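PDB 5J5U: RagB/SusD domain protein from Flavobacterium johnsoniae, which probably binds chitin or chitin-derived oligosaccharides at the outer membrane as a SusD homologue serving a chitin utilization locus. Local coordinates for residues 331-345 with 360-374. Numbering follows the deposited sequence.
Sequences PFLHVSYSESQLLLA and FYKKGVEAGIKQLEV
Ser-338 and Gly-364 mark the point where helices 337-345 and 360-371 come nearest, their CA atoms 4.3 Å apart and the two axes 158° from parallel. This antiparallel helical hairpin belongs to the helical core of the SusD-like fold, whose family is grouped with TPR proteins, and it illustrates how small residues let helices approach closely. Ser-338 is a knob seated among Gly-364, Ala-367, Gly-368 and Gln-371. With OG anti to the backbone N (chi1 172°), its hydroxyl donates to Gly-364 O from above the carbonyl plane, while Gly-368 N reaches that oxygen from the opposite face; Thr-410 of helix 399-410 also bonds this hydroxyl. Gly-364 leaves room for Leu-342, whose CD2 would clash with any CB there.

At the hairpin's closed end, Leu-344 CB stands 3.7 Å from the Phe-360 ring centroid, squarely over one face in a CH-pi contact, and Gln-341 OE1 lies at the ring edge. Replacing Phe-360 by an alanine would probably strip Leu-344 CB of its aromatic cover and leave a gap beside Gln-341. Toward the other end, Leu-333 CD2 packs 3.3 Å from Gln-371 NE2, the two side chains crossing at about a right angle. A water completes the join there, accepting from Ser-338 N and donating to Gln-371 OE1 at 2.9 Å.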
ATOM      1  N   PRO A 331     -11.207  -3.788   9.624  1.00 17.42           N
ATOM      2  CA  PRO A 331     -11.124  -2.518   8.899  1.00 24.16           C
ATOM      3  C   PRO A 331      -9.953  -2.491   7.918  1.00 23.04           C
ATOM      4  O   PRO A 331      -8.967  -3.200   8.125  1.00 23.72           O
ATOM      5  CB  PRO A 331     -10.929  -1.494  10.013  1.00 23.71           C
ATOM      6  CG  PRO A 331     -10.344  -2.292  11.154  1.00 24.93           C
ATOM      7  CD  PRO A 331     -10.971  -3.635  11.069  1.00 18.52           C
ATOM      8  N   PHE A 332     -10.045  -1.667   6.884  1.00 21.48           N
ATOM      9  CA  PHE A 332      -8.948  -1.538   5.929  1.00 15.77           C
ATOM     10  C   PHE A 332      -8.364  -0.126   5.953  1.00 17.61           C
ATOM     11  O   PHE A 332      -9.075   0.847   5.729  1.00 18.44           O
ATOM     12  CB  PHE A 332      -9.411  -1.884   4.518  1.00 17.38           C
ATOM     13  CG  PHE A 332      -8.295  -2.018   3.535  1.00 19.33           C
ATOM     14  CD1 PHE A 332      -7.796  -0.901   2.869  1.00 19.56           C
ATOM     15  CD2 PHE A 332      -7.744  -3.266   3.258  1.00 20.56           C
ATOM     16  CE1 PHE A 332      -6.749  -1.024   1.950  1.00 24.71           C
ATOM     17  CE2 PHE A 332      -6.700  -3.395   2.324  1.00 25.28           C
ATOM     18  CZ  PHE A 332      -6.206  -2.275   1.670  1.00 19.76           C
ATOM     19  N   LEU A 333      -7.061  -0.045   6.216  1.00 18.31           N
ATOM     20  CA  LEU A 333      -6.305   1.201   6.291  1.00 23.92           C
ATOM     21  C   LEU A 333      -5.679   1.609   4.942  1.00 23.98           C
ATOM     22  O   LEU A 333      -4.817   0.902   4.423  1.00 23.46           O
ATOM     23  CB  LEU A 333      -5.198   1.063   7.352  1.00 20.72           C
ATOM     24  CG  LEU A 333      -4.260   2.252   7.588  1.00 21.08           C
ATOM     25  CD1 LEU A 333      -5.034   3.457   8.058  1.00 20.42           C
ATOM     26  CD2 LEU A 333      -3.153   1.909   8.581  1.00 18.12           C
ATOM     27  N   HIS A 334      -6.076   2.764   4.408  1.00 18.74           N
ATOM     28  CA  HIS A 334      -5.549   3.260   3.128  1.00 22.70           C
ATOM     29  C   HIS A 334      -4.316   4.168   3.239  1.00 20.05           C
ATOM     30  O   HIS A 334      -3.324   3.976   2.531  1.00 15.43           O
ATOM     31  CB  HIS A 334      -6.638   4.023   2.372  1.00 20.90           C
ATOM     32  CG  HIS A 334      -7.718   3.147   1.828  1.00 23.21           C
ATOM     33  ND1 HIS A 334      -7.511   2.278   0.779  1.00 27.94           N
ATOM     34  CD2 HIS A 334      -9.016   3.008   2.183  1.00 18.58           C
ATOM     35  CE1 HIS A 334      -8.635   1.641   0.512  1.00 22.39           C
ATOM     36  NE2 HIS A 334      -9.564   2.064   1.351  1.00 25.04           N
ATOM     37  N   VAL A 335      -4.413   5.194   4.082  1.00 19.50           N
ATOM     38  CA  VAL A 335      -3.334   6.151   4.299  1.00 19.96           C
ATOM     39  C   VAL A 335      -3.225   6.428   5.792  1.00 24.51           C
ATOM     40  O   VAL A 335      -4.243   6.532   6.480  1.00 19.81           O
ATOM     41  CB  VAL A 335      -3.555   7.476   3.536  1.00 20.98           C
ATOM     42  CG1 VAL A 335      -2.259   8.252   3.471  1.00 16.76           C
ATOM     43  CG2 VAL A 335      -4.149   7.232   2.113  1.00 13.97           C
ATOM     44  N   SER A 336      -2.007   6.575   6.299  1.00 20.05           N
ATOM     45  CA  SER A 336      -1.836   6.563   7.740  1.00 19.60           C
ATOM     46  C   SER A 336      -1.000   7.717   8.268  1.00 21.90           C
ATOM     47  O   SER A 336      -0.245   8.350   7.521  1.00 19.72           O
ATOM     48  CB  SER A 336      -1.200   5.243   8.172  1.00 15.24           C
ATOM     49  OG  SER A 336       0.163   5.196   7.801  1.00 16.89           O
ATOM     50  N   TYR A 337      -1.155   7.983   9.564  1.00 25.28           N
ATOM     51  CA  TYR A 337      -0.362   9.000  10.248  1.00 24.84           C
ATOM     52  C   TYR A 337       1.078   8.512  10.401  1.00 23.44           C
ATOM     53  O   TYR A 337       2.051   9.269  10.227  1.00 23.75           O
ATOM     54  CB  TYR A 337      -0.968   9.321  11.620  1.00 25.45           C
ATOM     55  CG  TYR A 337      -0.124  10.274  12.444  1.00 27.46           C
ATOM     56  CD1 TYR A 337       0.101  11.572  12.013  1.00 23.77           C
ATOM     57  CD2 TYR A 337       0.437   9.880  13.649  1.00 30.86           C
ATOM     58  CE1 TYR A 337       0.863  12.448  12.746  1.00 23.86           C
ATOM     59  CE2 TYR A 337       1.207  10.760  14.400  1.00 30.60           C
ATOM     60  CZ  TYR A 337       1.413  12.044  13.936  1.00 31.43           C
ATOM     61  OH  TYR A 337       2.175  12.935  14.653  1.00 34.18           O
ATOM     62  N   SER A 338       1.204   7.222  10.693  1.00 24.55           N
ATOM     63  CA  SER A 338       2.508   6.584  10.768  1.00 26.87           C
ATOM     64  C   SER A 338       3.273   6.819   9.469  1.00 22.14           C
ATOM     65  O   SER A 338       4.426   7.258   9.483  1.00 22.90           O
ATOM     66  CB  SER A 338       2.362   5.086  11.049  1.00 23.62           C
ATOM     67  OG  SER A 338       3.614   4.425  10.939  1.00 19.41           O
ATOM     68  N   GLU A 339       2.617   6.540   8.344  1.00 24.87           N
ATOM     69  CA  GLU A 339       3.223   6.776   7.031  1.00 25.96           C
ATOM     70  C   GLU A 339       3.691   8.228   6.855  1.00 21.98           C
ATOM     71  O   GLU A 339       4.823   8.457   6.462  1.00 18.94           O
ATOM     72  CB  GLU A 339       2.240   6.402   5.910  1.00 21.96           C
ATOM     73  CG  GLU A 339       2.520   7.101   4.598  1.00 22.27           C
ATOM     74  CD  GLU A 339       1.548   6.708   3.506  1.00 23.64           C
ATOM     75  OE1 GLU A 339       0.446   6.225   3.855  1.00 20.01           O
ATOM     76  OE2 GLU A 339       1.884   6.900   2.307  1.00 22.47           O
ATOM     77  N   SER A 340       2.822   9.195   7.143  1.00 21.25           N
ATOM     78  CA  SER A 340       3.156  10.606   6.934  1.00 24.96           C
ATOM     79  C   SER A 340       4.368  10.992   7.761  1.00 23.28           C
ATOM     80  O   SER A 340       5.240  11.722   7.290  1.00 24.56           O
ATOM     81  CB  SER A 340       1.972  11.526   7.274  1.00 20.02           C
ATOM     82  OG  SER A 340       1.657  11.507   8.658  1.00 26.94           O
ATOM     83  N   GLN A 341       4.442  10.477   8.987  1.00 24.20           N
ATOM     84  CA  GLN A 341       5.570  10.817   9.852  1.00 27.17           C
ATOM     85  C   GLN A 341       6.860  10.156   9.375  1.00 22.73           C
ATOM     86  O   GLN A 341       7.938  10.743   9.468  1.00 27.08           O
ATOM     87  CB  GLN A 341       5.280  10.419  11.306  1.00 28.35           C
ATOM     88  CG  GLN A 341       4.128  11.186  11.941  1.00 22.51           C
ATOM     89  CD  GLN A 341       4.251  12.681  11.706  1.00 29.31           C
ATOM     90  OE1 GLN A 341       5.042  13.353  12.361  1.00 26.96           O
ATOM     91  NE2 GLN A 341       3.469  13.208  10.766  1.00 26.41           N
ATOM     92  N   LEU A 342       6.759   8.943   8.847  1.00 27.43           N
ATOM     93  CA  LEU A 342       7.957   8.248   8.364  1.00 23.10           C
ATOM     94  C   LEU A 342       8.477   8.890   7.056  1.00 20.91           C
ATOM     95  O   LEU A 342       9.684   9.049   6.848  1.00 22.52           O
ATOM     96  CB  LEU A 342       7.662   6.754   8.184  1.00 20.66           C
ATOM     97  CG  LEU A 342       7.502   5.947   9.481  1.00 21.23           C
ATOM     98  CD1 LEU A 342       7.083   4.502   9.225  1.00 18.29           C
ATOM     99  CD2 LEU A 342       8.775   5.966  10.291  1.00 25.55           C
ATOM    100  N   LEU A 343       7.554   9.322   6.205  1.00 22.31           N
ATOM    101  CA  LEU A 343       7.915  10.059   4.996  1.00 16.12           C
ATOM    102  C   LEU A 343       8.559  11.393   5.362  1.00 22.57           C
ATOM    103  O   LEU A 343       9.566  11.773   4.779  1.00 22.85           O
ATOM    104  CB  LEU A 343       6.679  10.294   4.117  1.00 18.38           C
ATOM    105  CG  LEU A 343       6.037   9.054   3.493  1.00 16.75           C
ATOM    106  CD1 LEU A 343       4.708   9.379   2.858  1.00 15.84           C
ATOM    107  CD2 LEU A 343       6.995   8.400   2.489  1.00 17.09           C
ATOM    108  N   LEU A 344       7.998  12.086   6.354  1.00 21.02           N
ATOM    109  CA  LEU A 344       8.612  13.331   6.814  1.00 26.93           C
ATOM    110  C   LEU A 344      10.004  13.077   7.414  1.00 28.21           C
ATOM    111  O   LEU A 344      10.892  13.910   7.262  1.00 31.03           O
ATOM    112  CB  LEU A 344       7.708  14.046   7.822  1.00 27.50           C
ATOM    113  CG  LEU A 344       6.538  14.722   7.086  1.00 26.77           C
ATOM    114  CD1 LEU A 344       5.539  15.374   8.036  1.00 26.50           C
ATOM    115  CD2 LEU A 344       7.028  15.703   6.003  1.00 21.64           C
ATOM    116  N   ALA A 345      10.209  11.924   8.057  1.00 24.83           N
ATOM    117  CA  ALA A 345      11.557  11.557   8.514  1.00 24.55           C
ATOM    118  C   ALA A 345      12.515  11.507   7.326  1.00 26.27           C
ATOM    119  O   ALA A 345      13.614  12.090   7.376  1.00 27.24           O
ATOM    120  CB  ALA A 345      11.551  10.210   9.249  1.00 20.55           C
ATOM    121  N   PHE A 360      10.575  12.795  13.913  1.00 33.02           N
ATOM    122  CA  PHE A 360       9.586  12.318  12.949  1.00 31.44           C
ATOM    123  C   PHE A 360       9.537  10.783  12.926  1.00 27.62           C
ATOM    124  O   PHE A 360       8.473  10.181  12.946  1.00 25.95           O
ATOM    125  CB  PHE A 360       9.916  12.833  11.546  1.00 29.83           C
ATOM    126  CG  PHE A 360       9.458  14.242  11.271  1.00 32.65           C
ATOM    127  CD1 PHE A 360       8.148  14.627  11.529  1.00 29.60           C
ATOM    128  CD2 PHE A 360      10.333  15.171  10.714  1.00 35.64           C
ATOM    129  CE1 PHE A 360       7.717  15.912  11.253  1.00 29.26           C
ATOM    130  CE2 PHE A 360       9.914  16.456  10.434  1.00 36.54           C
ATOM    131  CZ  PHE A 360       8.602  16.830  10.710  1.00 32.73           C
ATOM    132  N   TYR A 361      10.714  10.172  12.902  1.00 26.76           N
ATOM    133  CA  TYR A 361      10.852   8.724  12.907  1.00 31.44           C
ATOM    134  C   TYR A 361      10.183   8.107  14.134  1.00 33.36           C
ATOM    135  O   TYR A 361       9.400   7.145  14.014  1.00 31.80           O
ATOM    136  CB  TYR A 361      12.328   8.357  12.859  1.00 24.72           C
ATOM    137  CG  TYR A 361      12.618   6.878  12.844  1.00 34.21           C
ATOM    138  CD1 TYR A 361      12.443   6.126  11.688  1.00 28.71           C
ATOM    139  CD2 TYR A 361      13.122   6.238  13.975  1.00 31.88           C
ATOM    140  CE1 TYR A 361      12.730   4.772  11.670  1.00 27.03           C
ATOM    141  CE2 TYR A 361      13.411   4.894  13.970  1.00 26.77           C
ATOM    142  CZ  TYR A 361      13.214   4.161  12.821  1.00 33.40           C
ATOM    143  OH  TYR A 361      13.514   2.815  12.831  1.00 32.68           O
ATOM    144  N   LYS A 362      10.494   8.659  15.307  1.00 32.70           N
ATOM    145  CA  LYS A 362       9.950   8.147  16.559  1.00 28.55           C
ATOM    146  C   LYS A 362       8.436   8.221  16.549  1.00 30.67           C
ATOM    147  O   LYS A 362       7.749   7.245  16.893  1.00 34.45           O
ATOM    148  CB  LYS A 362      10.506   8.935  17.742  1.00 32.34           C
ATOM    149  CG  LYS A 362      11.979   8.668  18.027  1.00 41.45           C
ATOM    150  CD  LYS A 362      12.538   9.628  19.070  1.00 41.31           C
ATOM    151  CE  LYS A 362      13.938   9.237  19.482  1.00 48.01           C
ATOM    152  NZ  LYS A 362      14.398  10.076  20.623  1.00 48.63           N
ATOM    153  N   LYS A 363       7.919   9.370  16.118  1.00 28.42           N
ATOM    154  CA  LYS A 363       6.473   9.565  16.066  1.00 36.65           C
ATOM    155  C   LYS A 363       5.831   8.576  15.085  1.00 29.86           C
ATOM    156  O   LYS A 363       4.732   8.055  15.330  1.00 28.27           O
ATOM    157  CB  LYS A 363       6.141  11.006  15.654  1.00 36.70           C
ATOM    158  CG  LYS A 363       6.489  12.063  16.702  1.00 38.57           C
ATOM    159  CD  LYS A 363       6.322  13.485  16.159  1.00 32.74           C
ATOM    160  CE  LYS A 363       6.964  14.514  17.090  1.00 38.20           C
ATOM    161  NZ  LYS A 363       6.901  15.916  16.572  1.00 39.12           N
ATOM    162  N   GLY A 364       6.539   8.290  13.996  1.00 28.52           N
ATOM    163  CA  GLY A 364       6.069   7.321  13.018  1.00 28.90           C
ATOM    164  C   GLY A 364       5.971   5.907  13.580  1.00 26.19           C
ATOM    165  O   GLY A 364       4.955   5.232  13.401  1.00 23.66           O
ATOM    166  N   VAL A 365       7.029   5.451  14.249  1.00 23.59           N
ATOM    167  CA  VAL A 365       7.032   4.106  14.814  1.00 25.79           C
ATOM    168  C   VAL A 365       5.938   3.938  15.870  1.00 25.52           C
ATOM    169  O   VAL A 365       5.232   2.910  15.906  1.00 23.76           O
ATOM    170  CB  VAL A 365       8.393   3.746  15.430  1.00 27.64           C
ATOM    171  CG1 VAL A 365       8.315   2.378  16.065  1.00 29.51           C
ATOM    172  CG2 VAL A 365       9.490   3.778  14.368  1.00 22.32           C
ATOM    173  N   GLU A 366       5.787   4.943  16.727  1.00 28.83           N
ATOM    174  CA  GLU A 366       4.736   4.858  17.739  1.00 29.55           C
ATOM    175  C   GLU A 366       3.356   4.825  17.082  1.00 26.79           C
ATOM    176  O   GLU A 366       2.473   4.032  17.463  1.00 27.37           O
ATOM    177  CB  GLU A 366       4.824   6.037  18.717  1.00 32.37           C
ATOM    178  CG  GLU A 366       3.567   6.222  19.563  1.00 36.46           C
ATOM    179  CD  GLU A 366       3.789   7.051  20.818  1.00 48.05           C
ATOM    180  OE1 GLU A 366       4.865   7.679  20.960  1.00 52.71           O
ATOM    181  OE2 GLU A 366       2.875   7.065  21.670  1.00 51.34           O
ATOM    182  N   ALA A 367       3.173   5.667  16.070  1.00 26.10           N
ATOM    183  CA  ALA A 367       1.895   5.708  15.367  1.00 25.51           C
ATOM    184  C   ALA A 367       1.567   4.370  14.670  1.00 22.99           C
ATOM    185  O   ALA A 367       0.404   3.954  14.601  1.00 23.10           O
ATOM    186  CB  ALA A 367       1.900   6.837  14.375  1.00 22.47           C
ATOM    187  N   GLY A 368       2.601   3.690  14.186  1.00 20.95           N
ATOM    188  CA  GLY A 368       2.425   2.410  13.515  1.00 25.28           C
ATOM    189  C   GLY A 368       2.092   1.298  14.496  1.00 25.06           C
ATOM    190  O   GLY A 368       1.284   0.409  14.199  1.00 22.76           O
ATOM    191  N   ILE A 369       2.725   1.352  15.669  1.00 28.18           N
ATOM    192  CA  ILE A 369       2.439   0.386  16.728  1.00 26.74           C
ATOM    193  C   ILE A 369       1.007   0.548  17.216  1.00 26.20           C
ATOM    194  O   ILE A 369       0.311  -0.446  17.440  1.00 31.03           O
ATOM    195  CB  ILE A 369       3.417   0.527  17.913  1.00 30.37           C
ATOM    196  CG1 ILE A 369       4.837   0.200  17.461  1.00 24.34           C
ATOM    197  CG2 ILE A 369       3.032  -0.419  19.050  1.00 34.69           C
ATOM    198  CD1 ILE A 369       5.893   0.579  18.475  1.00 25.08           C
ATOM    199  N   LYS A 370       0.542   1.789  17.325  1.00 25.21           N
ATOM    200  CA  LYS A 370      -0.811   2.017  17.830  1.00 25.40           C
ATOM    201  C   LYS A 370      -1.900   1.863  16.787  1.00 28.18           C
ATOM    202  O   LYS A 370      -3.061   1.669  17.153  1.00 26.84           O
ATOM    203  CB  LYS A 370      -0.937   3.408  18.480  1.00 26.96           C
ATOM    204  CG  LYS A 370      -0.288   3.491  19.869  1.00 32.61           C
ATOM    205  CD  LYS A 370      -0.341   4.884  20.505  1.00 31.05           C
ATOM    206  CE  LYS A 370       0.268   4.839  21.917  1.00 46.85           C
ATOM    207  NZ  LYS A 370       0.188   6.133  22.646  1.00 35.35           N
ATOM    208  N   GLN A 371      -1.553   1.960  15.501  1.00 25.28           N
ATOM    209  CA  GLN A 371      -2.588   1.915  14.463  1.00 24.20           C
ATOM    210  C   GLN A 371      -3.224   0.529  14.388  1.00 22.79           C
ATOM    211  O   GLN A 371      -4.332   0.371  13.888  1.00 21.87           O
ATOM    212  CB  GLN A 371      -2.009   2.310  13.095  1.00 26.09           C
ATOM    213  CG  GLN A 371      -1.419   1.146  12.311  1.00 20.93           C
ATOM    214  CD  GLN A 371      -0.631   1.587  11.093  1.00 26.10           C
ATOM    215  OE1 GLN A 371      -0.123   2.707  11.038  1.00 22.53           O
ATOM    216  NE2 GLN A 371      -0.519   0.700  10.108  1.00 18.50           N
ATOM    217  N   LEU A 372      -2.528  -0.469  14.918  1.00 21.52           N
ATOM    218  CA  LEU A 372      -3.024  -1.843  14.898  1.00 24.40           C
ATOM    219  C   LEU A 372      -4.206  -2.055  15.852  1.00 28.69           C
ATOM    220  O   LEU A 372      -4.933  -3.046  15.749  1.00 28.06           O
ATOM    221  CB  LEU A 372      -1.899  -2.817  15.256  1.00 22.75           C
ATOM    222  CG  LEU A 372      -0.643  -2.875  14.390  1.00 23.17           C
ATOM    223  CD1 LEU A 372       0.180  -4.073  14.811  1.00 21.79           C
ATOM    224  CD2 LEU A 372      -0.990  -2.980  12.916  1.00 26.54           C
ATOM    225  N   GLU A 373      -4.407  -1.119  16.773  1.00 26.00           N
ATOM    226  CA  GLU A 373      -5.467  -1.275  17.758  1.00 28.11           C
ATOM    227  C   GLU A 373      -6.839  -1.354  17.096  1.00 29.41           C
ATOM    228  O   GLU A 373      -7.702  -2.127  17.506  1.00 28.46           O
ATOM    229  CB  GLU A 373      -5.424  -0.123  18.752  1.00 26.68           C
ATOM    230  CG  GLU A 373      -4.158  -0.103  19.604  1.00 28.06           C
ATOM    231  CD  GLU A 373      -4.108   1.089  20.537  1.00 32.26           C
ATOM    232  OE1 GLU A 373      -5.150   1.760  20.715  1.00 31.03           O
ATOM    233  OE2 GLU A 373      -3.018   1.375  21.069  1.00 31.91           O
ATOM    234  N   VAL A 374      -7.018  -0.596  16.022  1.00 26.95           N
ATOM    235  CA  VAL A 374      -8.318  -0.539  15.374  1.00 28.68           C
ATOM    236  C   VAL A 374      -8.679  -1.897  14.772  1.00 29.51           C
ATOM    237  O   VAL A 374      -9.842  -2.157  14.498  1.00 29.96           O
ATOM    238  CB  VAL A 374      -8.356   0.560  14.296  1.00 27.96           C
ATOM    239  CG1 VAL A 374      -7.420   0.231  13.148  1.00 27.96           C
ATOM    240  CG2 VAL A 374      -9.778   0.776  13.806  1.00 31.59           C
TER
HETATM  241  O   HOH W   1      -1.127   5.411  11.516  1.00 24.43           O